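Local coordinates for protein nicastrin (Dictyostelium purpureum, PDB 4R12) that probably serves as an essential, putatively substrate-recruiting subunit of gamma-secretase, the complex that cleaves membrane proteins such as Notch receptors within the membrane, at residues L545-T557 and W562-E574. Sequence-based numbering, arbitrary orientation.
With NAG (2-acetamido-2-deoxy-beta-D-glucopyranose), chain F.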
loop_
_atom_site.group_PDB
_atom_site.type_symbol
_atom_site.label_atom_id
_atom_site.label_comp_id
_atom_site.label_asym_id
_atom_site.label_seq_id
_atom_site.Cartn_x
_atom_site.Cartn_y
_atom_site.Cartn_z
ATOM N N LEU A 545 15.657 -0.628 -6.880
ATOM C CA LEU A 545 14.914 0.227 -5.972
ATOM C C LEU A 545 14.975 1.686 -6.413
ATOM O O LEU A 545 15.976 2.118 -6.986
ATOM C CB LEU A 545 15.477 0.110 -4.553
ATOM C CG LEU A 545 15.444 -1.274 -3.902
ATOM C CD1 LEU A 545 16.324 -1.277 -2.655
ATOM C CD2 LEU A 545 14.018 -1.643 -3.538
ATOM N N HIS A 546 13.923 2.445 -6.120
ATOM C CA HIS A 546 13.978 3.898 -6.296
ATOM C C HIS A 546 13.227 4.631 -5.179
ATOM O O HIS A 546 12.154 4.183 -4.751
ATOM C CB HIS A 546 13.407 4.320 -7.651
ATOM C CG HIS A 546 13.956 5.625 -8.132
ATOM N ND1 HIS A 546 15.008 5.704 -9.020
ATOM C CD2 HIS A 546 13.643 6.900 -7.803
ATOM C CE1 HIS A 546 15.300 6.975 -9.239
ATOM N NE2 HIS A 546 14.489 7.721 -8.510
ATOM N N ASN A 547 13.806 5.735 -4.704
ATOM C CA ASN A 547 13.183 6.580 -3.687
ATOM C C ASN A 547 11.731 6.952 -4.013
ATOM O O ASN A 547 11.424 7.341 -5.140
ATOM C CB ASN A 547 13.955 7.894 -3.512
ATOM C CG ASN A 547 15.287 7.730 -2.795
ATOM O OD1 ASN A 547 15.579 6.699 -2.176
ATOM N ND2 ASN A 547 16.089 8.780 -2.846
ATOM N N ALA A 548 10.860 6.846 -3.018
ATOM C CA ALA A 548 9.491 7.332 -3.119
ATOM C C ALA A 548 9.289 8.307 -1.967
ATOM O O ALA A 548 9.134 7.899 -0.815
ATOM C CB ALA A 548 8.493 6.185 -3.066
ATOM N N LEU A 549 9.319 9.596 -2.297
ATOM C CA LEU A 549 9.426 10.671 -1.319
ATOM C C LEU A 549 8.912 11.962 -1.936
ATOM O O LEU A 549 9.205 12.265 -3.092
ATOM C CB LEU A 549 10.882 10.851 -0.855
ATOM C CG LEU A 549 11.224 12.015 0.097
ATOM C CD1 LEU A 549 10.623 11.791 1.474
ATOM C CD2 LEU A 549 12.739 12.231 0.211
ATOM N N SER A 550 8.137 12.710 -1.163
ATOM C CA SER A 550 7.574 13.965 -1.642
ATOM C C SER A 550 8.670 14.902 -2.113
ATOM O O SER A 550 9.737 14.973 -1.505
ATOM C CB SER A 550 6.751 14.643 -0.547
ATOM O OG SER A 550 6.242 15.889 -1.002
ATOM N N LEU A 551 8.417 15.608 -3.203
ATOM C CA LEU A 551 9.358 16.621 -3.673
ATOM C C LEU A 551 9.329 17.873 -2.785
ATOM O O LEU A 551 10.150 18.789 -2.947
ATOM C CB LEU A 551 9.050 16.995 -5.127
ATOM C CG LEU A 551 9.259 15.895 -6.173
ATOM C CD1 LEU A 551 8.862 16.408 -7.555
ATOM C CD2 LEU A 551 10.696 15.399 -6.181
ATOM N N GLY A 552 8.386 17.909 -1.849
ATOM C CA GLY A 552 8.247 19.041 -0.948
ATOM C C GLY A 552 9.266 19.073 0.177
ATOM O O GLY A 552 9.377 20.083 0.886
ATOM N N PHE A 553 10.005 17.976 0.337
ATOM C CA PHE A 553 11.006 17.841 1.392
ATOM C C PHE A 553 12.414 18.011 0.857
ATOM O O PHE A 553 12.686 17.696 -0.298
ATOM C CB PHE A 553 10.932 16.464 2.075
ATOM C CG PHE A 553 9.675 16.225 2.859
ATOM C CD1 PHE A 553 9.348 17.033 3.937
ATOM C CD2 PHE A 553 8.841 15.163 2.544
ATOM C CE1 PHE A 553 8.190 16.807 4.666
ATOM C CE2 PHE A 553 7.686 14.929 3.264
ATOM C CZ PHE A 553 7.355 15.752 4.327
ATOM N N ASP A 554 13.310 18.482 1.721
ATOM C CA ASP A 554 14.743 18.447 1.462
ATOM C C ASP A 554 15.469 18.112 2.768
ATOM O O ASP A 554 14.949 18.372 3.859
ATOM C CB ASP A 554 15.230 19.780 0.895
ATOM C CG ASP A 554 16.667 19.713 0.391
ATOM O OD1 ASP A 554 17.140 18.596 0.087
ATOM O OD2 ASP A 554 17.320 20.777 0.296
ATOM N N PHE A 555 16.652 17.511 2.669
ATOM C CA PHE A 555 17.403 17.204 3.875
ATOM C C PHE A 555 18.550 18.183 4.077
ATOM O O PHE A 555 19.458 18.277 3.254
ATOM C CB PHE A 555 17.942 15.776 3.853
ATOM C CG PHE A 555 18.548 15.353 5.159
ATOM C CD1 PHE A 555 17.740 14.950 6.213
ATOM C CD2 PHE A 555 19.924 15.382 5.346
ATOM C CE1 PHE A 555 18.290 14.574 7.424
ATOM C CE2 PHE A 555 20.481 15.006 6.553
ATOM C CZ PHE A 555 19.664 14.602 7.593
ATOM N N ASP A 556 18.493 18.912 5.184
ATOM C CA ASP A 556 19.554 19.840 5.556
ATOM C C ASP A 556 20.634 19.111 6.352
ATOM O O ASP A 556 20.415 18.748 7.505
ATOM C CB ASP A 556 18.980 21.003 6.373
ATOM C CG ASP A 556 20.058 21.924 6.922
ATOM O OD1 ASP A 556 21.080 22.122 6.233
ATOM O OD2 ASP A 556 19.880 22.451 8.041
ATOM N N THR A 557 21.797 18.899 5.744
ATOM C CA THR A 557 22.882 18.201 6.432
ATOM C C THR A 557 23.542 19.079 7.501
ATOM O O THR A 557 24.301 18.582 8.335
ATOM C CB THR A 557 23.958 17.718 5.445
ATOM O OG1 THR A 557 23.358 17.463 4.169
ATOM C CG2 THR A 557 24.618 16.445 5.963
ATOM N N TRP A 562 15.126 17.107 8.344
ATOM C CA TRP A 562 14.273 17.290 7.178
ATOM C C TRP A 562 13.708 18.709 7.189
ATOM O O TRP A 562 13.367 19.222 8.255
ATOM C CB TRP A 562 13.120 16.278 7.157
ATOM C CG TRP A 562 13.508 14.854 6.871
ATOM C CD1 TRP A 562 13.556 13.826 7.771
ATOM C CD2 TRP A 562 13.878 14.294 5.602
ATOM N NE1 TRP A 562 13.938 12.665 7.143
ATOM C CE2 TRP A 562 14.144 12.924 5.812
ATOM C CE3 TRP A 562 14.015 14.816 4.312
ATOM C CZ2 TRP A 562 14.539 12.070 4.782
ATOM C CZ3 TRP A 562 14.408 13.968 3.284
ATOM C CH2 TRP A 562 14.670 12.608 3.525
ATOM N N LYS A 563 13.603 19.329 6.012
ATOM C CA LYS A 563 12.987 20.649 5.862
ATOM C C LYS A 563 11.861 20.638 4.823
ATOM O O LYS A 563 11.980 19.996 3.779
ATOM C CB LYS A 563 14.035 21.693 5.461
ATOM C CG LYS A 563 14.939 22.169 6.587
ATOM C CD LYS A 563 14.516 23.550 7.093
ATOM C CE LYS A 563 15.551 24.152 8.040
ATOM N NZ LYS A 563 16.821 24.541 7.353
ATOM N N ILE A 564 10.774 21.349 5.106
ATOM C CA ILE A 564 9.730 21.558 4.108
ATOM C C ILE A 564 10.096 22.758 3.227
ATOM O O ILE A 564 10.077 23.897 3.676
ATOM C CB ILE A 564 8.352 21.792 4.750
ATOM C CG1 ILE A 564 7.966 20.616 5.651
ATOM C CG2 ILE A 564 7.300 21.979 3.669
ATOM C CD1 ILE A 564 6.695 20.859 6.451
ATOM N N VAL A 565 10.433 22.493 1.971
ATOM C CA VAL A 565 10.830 23.550 1.054
ATOM C C VAL A 565 9.682 23.961 0.140
ATOM O O VAL A 565 9.731 25.016 -0.487
ATOM C CB VAL A 565 12.036 23.119 0.202
ATOM C CG1 VAL A 565 13.242 22.865 1.102
ATOM C CG2 VAL A 565 11.704 21.863 -0.596
ATOM N N ASN A 566 8.646 23.145 0.031
ATOM C CA ASN A 566 7.509 23.470 -0.820
ATOM C C ASN A 566 6.263 22.733 -0.422
ATOM O O ASN A 566 6.140 21.577 -0.693
ATOM C CB ASN A 566 7.847 23.186 -2.272
ATOM C CG ASN A 566 6.830 23.744 -3.238
ATOM O OD1 ASN A 566 5.673 23.892 -2.929
ATOM N ND2 ASN A 566 7.277 24.027 -4.421
ATOM N N SER A 567 5.331 23.417 0.215
ATOM C CA SER A 567 4.142 22.774 0.759
ATOM C C SER A 567 3.067 22.495 -0.291
ATOM O O SER A 567 1.999 21.984 0.038
ATOM C CB SER A 567 3.559 23.620 1.890
ATOM O OG SER A 567 3.649 24.997 1.586
ATOM N N SER A 568 3.344 22.818 -1.549
ATOM C CA SER A 568 2.422 22.483 -2.628
ATOM C C SER A 568 2.446 20.981 -2.906
ATOM O O SER A 568 1.490 20.428 -3.434
ATOM C CB SER A 568 2.764 23.259 -3.901
ATOM O OG SER A 568 2.612 24.653 -3.699
ATOM N N TYR A 569 3.554 20.333 -2.561
ATOM C CA TYR A 569 3.673 18.880 -2.694
ATOM C C TYR A 569 3.050 18.211 -1.462
ATOM O O TYR A 569 2.776 18.887 -0.463
ATOM C CB TYR A 569 5.143 18.475 -2.872
ATOM C CG TYR A 569 5.746 18.899 -4.204
ATOM C CD1 TYR A 569 5.397 18.249 -5.386
ATOM C CD2 TYR A 569 6.668 19.939 -4.277
ATOM C CE1 TYR A 569 5.949 18.629 -6.607
ATOM C CE2 TYR A 569 7.226 20.322 -5.492
ATOM C CZ TYR A 569 6.864 19.661 -6.649
ATOM O OH TYR A 569 7.411 20.036 -7.856
ATOM N N PRO A 570 2.792 16.891 -1.529
ATOM C CA PRO A 570 2.155 16.285 -0.356
ATOM C C PRO A 570 3.083 16.299 0.862
ATOM O O PRO A 570 4.239 15.901 0.758
ATOM C CB PRO A 570 1.844 14.840 -0.809
ATOM C CG PRO A 570 2.665 14.608 -2.022
ATOM C CD PRO A 570 2.880 15.958 -2.667
ATOM N N ILE A 571 2.575 16.766 1.995
ATOM C CA ILE A 571 3.369 16.797 3.218
ATOM C C ILE A 571 2.766 15.901 4.284
ATOM O O ILE A 571 1.801 16.284 4.946
ATOM C CB ILE A 571 3.479 18.217 3.795
ATOM C CG1 ILE A 571 4.081 19.172 2.764
ATOM C CG2 ILE A 571 4.317 18.188 5.091
ATOM C CD1 ILE A 571 5.471 18.784 2.311
ATOM N N PHE A 572 3.333 14.713 4.444
ATOM C CA PHE A 572 2.900 13.768 5.469
ATOM C C PHE A 572 4.122 13.294 6.225
ATOM O O PHE A 572 5.103 12.871 5.619
ATOM C CB PHE A 572 2.160 12.566 4.869
ATOM C CG PHE A 572 0.907 12.937 4.148
ATOM C CD1 PHE A 572 -0.290 13.038 4.828
ATOM C CD2 PHE A 572 0.926 13.198 2.796
ATOM C CE1 PHE A 572 -1.461 13.377 4.158
ATOM C CE2 PHE A 572 -0.235 13.547 2.133
ATOM C CZ PHE A 572 -1.425 13.638 2.817
ATOM N N THR A 573 4.061 13.375 7.549
ATOM C CA THR A 573 5.178 12.967 8.384
ATOM C C THR A 573 4.662 12.173 9.565
ATOM O O THR A 573 3.888 12.680 10.385
ATOM C CB THR A 573 5.995 14.176 8.918
ATOM O OG1 THR A 573 5.155 14.997 9.742
ATOM C CG2 THR A 573 6.570 15.000 7.773
ATOM N N GLU A 574 5.112 10.932 9.667
ATOM C CA GLU A 574 4.641 10.057 10.722
ATOM C C GLU A 574 5.430 10.277 12.000
ATOM O O GLU A 574 6.663 10.361 11.970
ATOM C CB GLU A 574 4.751 8.599 10.290
ATOM C CG GLU A 574 4.377 7.600 11.373
ATOM C CD GLU A 574 4.493 6.178 10.866
ATOM O OE1 GLU A 574 5.483 5.491 11.204
ATOM O OE2 GLU A 574 3.600 5.763 10.111
HETATM C C1 NAG F . 6.172 24.383 -5.657
HETATM C C2 NAG F . 6.881 25.188 -6.712
HETATM C C3 NAG F . 6.159 25.195 -8.047
HETATM C C4 NAG F . 5.561 23.849 -8.397
HETATM C C5 NAG F . 4.879 23.215 -7.204
HETATM C C6 NAG F . 4.428 21.781 -7.456
HETATM C C7 NAG F . 8.227 26.741 -5.628
HETATM C C8 NAG F . 8.194 27.085 -4.170
HETATM N N2 NAG F . 7.068 26.508 -6.185
HETATM O O3 NAG F . 7.132 25.474 -9.047
HETATM O O4 NAG F . 4.663 24.025 -9.466
HETATM O O5 NAG F . 5.916 23.152 -6.248
HETATM O O6 NAG F . 3.033 21.659 -7.697
HETATM O O7 NAG F . 9.242 26.662 -6.285
#
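F553 and I564 face each other as a non-hydrogen-bonded pair in the antiparallel beta hairpin of strands 553-556 and 561-564. D554 and K563 form the hydrogen-bonded pair beside them. D554 N gives to K563 O at 2.9 Å, and K563 N gives to D554 O. The tight part lies on the face that carries F553, F555 and W562. The F553 ring has I571 CD1 over one face, and its CZ lies 3.6 Å from T573 CG2. F555 turns its edge to the indole face of W562 in a T-shaped stack, with the planes at 78°. CG of F555 is anti to the backbone N (chi1 -172°), which brings CD1 over the six-membered ring of W562. L549 CD2 also touches this ring, at CH2. L187 and P194 touch both F553 and W562.

The turn from S550 to F553 is pinned to P570, V565 and N566. S550 OG gives a 2.7 Å bond to P570 O and accepts from G552 N, forming an ST turn. G552 O takes two bonds, from V565 N and N566 N. L551 CB sits over the centre of the Y569 ring, 3.6 Å from its centroid. The opposite ring face meets C6 of the NAG, which is bonded to N566 ND2. With an alanine here instead of Y569, L551 CB and the sugar C6 would lose the ring between them, and the sugar would probably be freer to move about its bond to N566.

The other face of the hairpin is looser and open to solvent. There D554 CB meets V565 CG1. K563 NZ reaches D556 OD2 in a long salt bridge, 3.8 Å, and this carboxylate also accepts from S558 N and K559 N. The chemistry implies a hairpin held by an aromatic, apolar face and backbone bonds, with charge pairing secondary and the N-linked sugar resting on Y569.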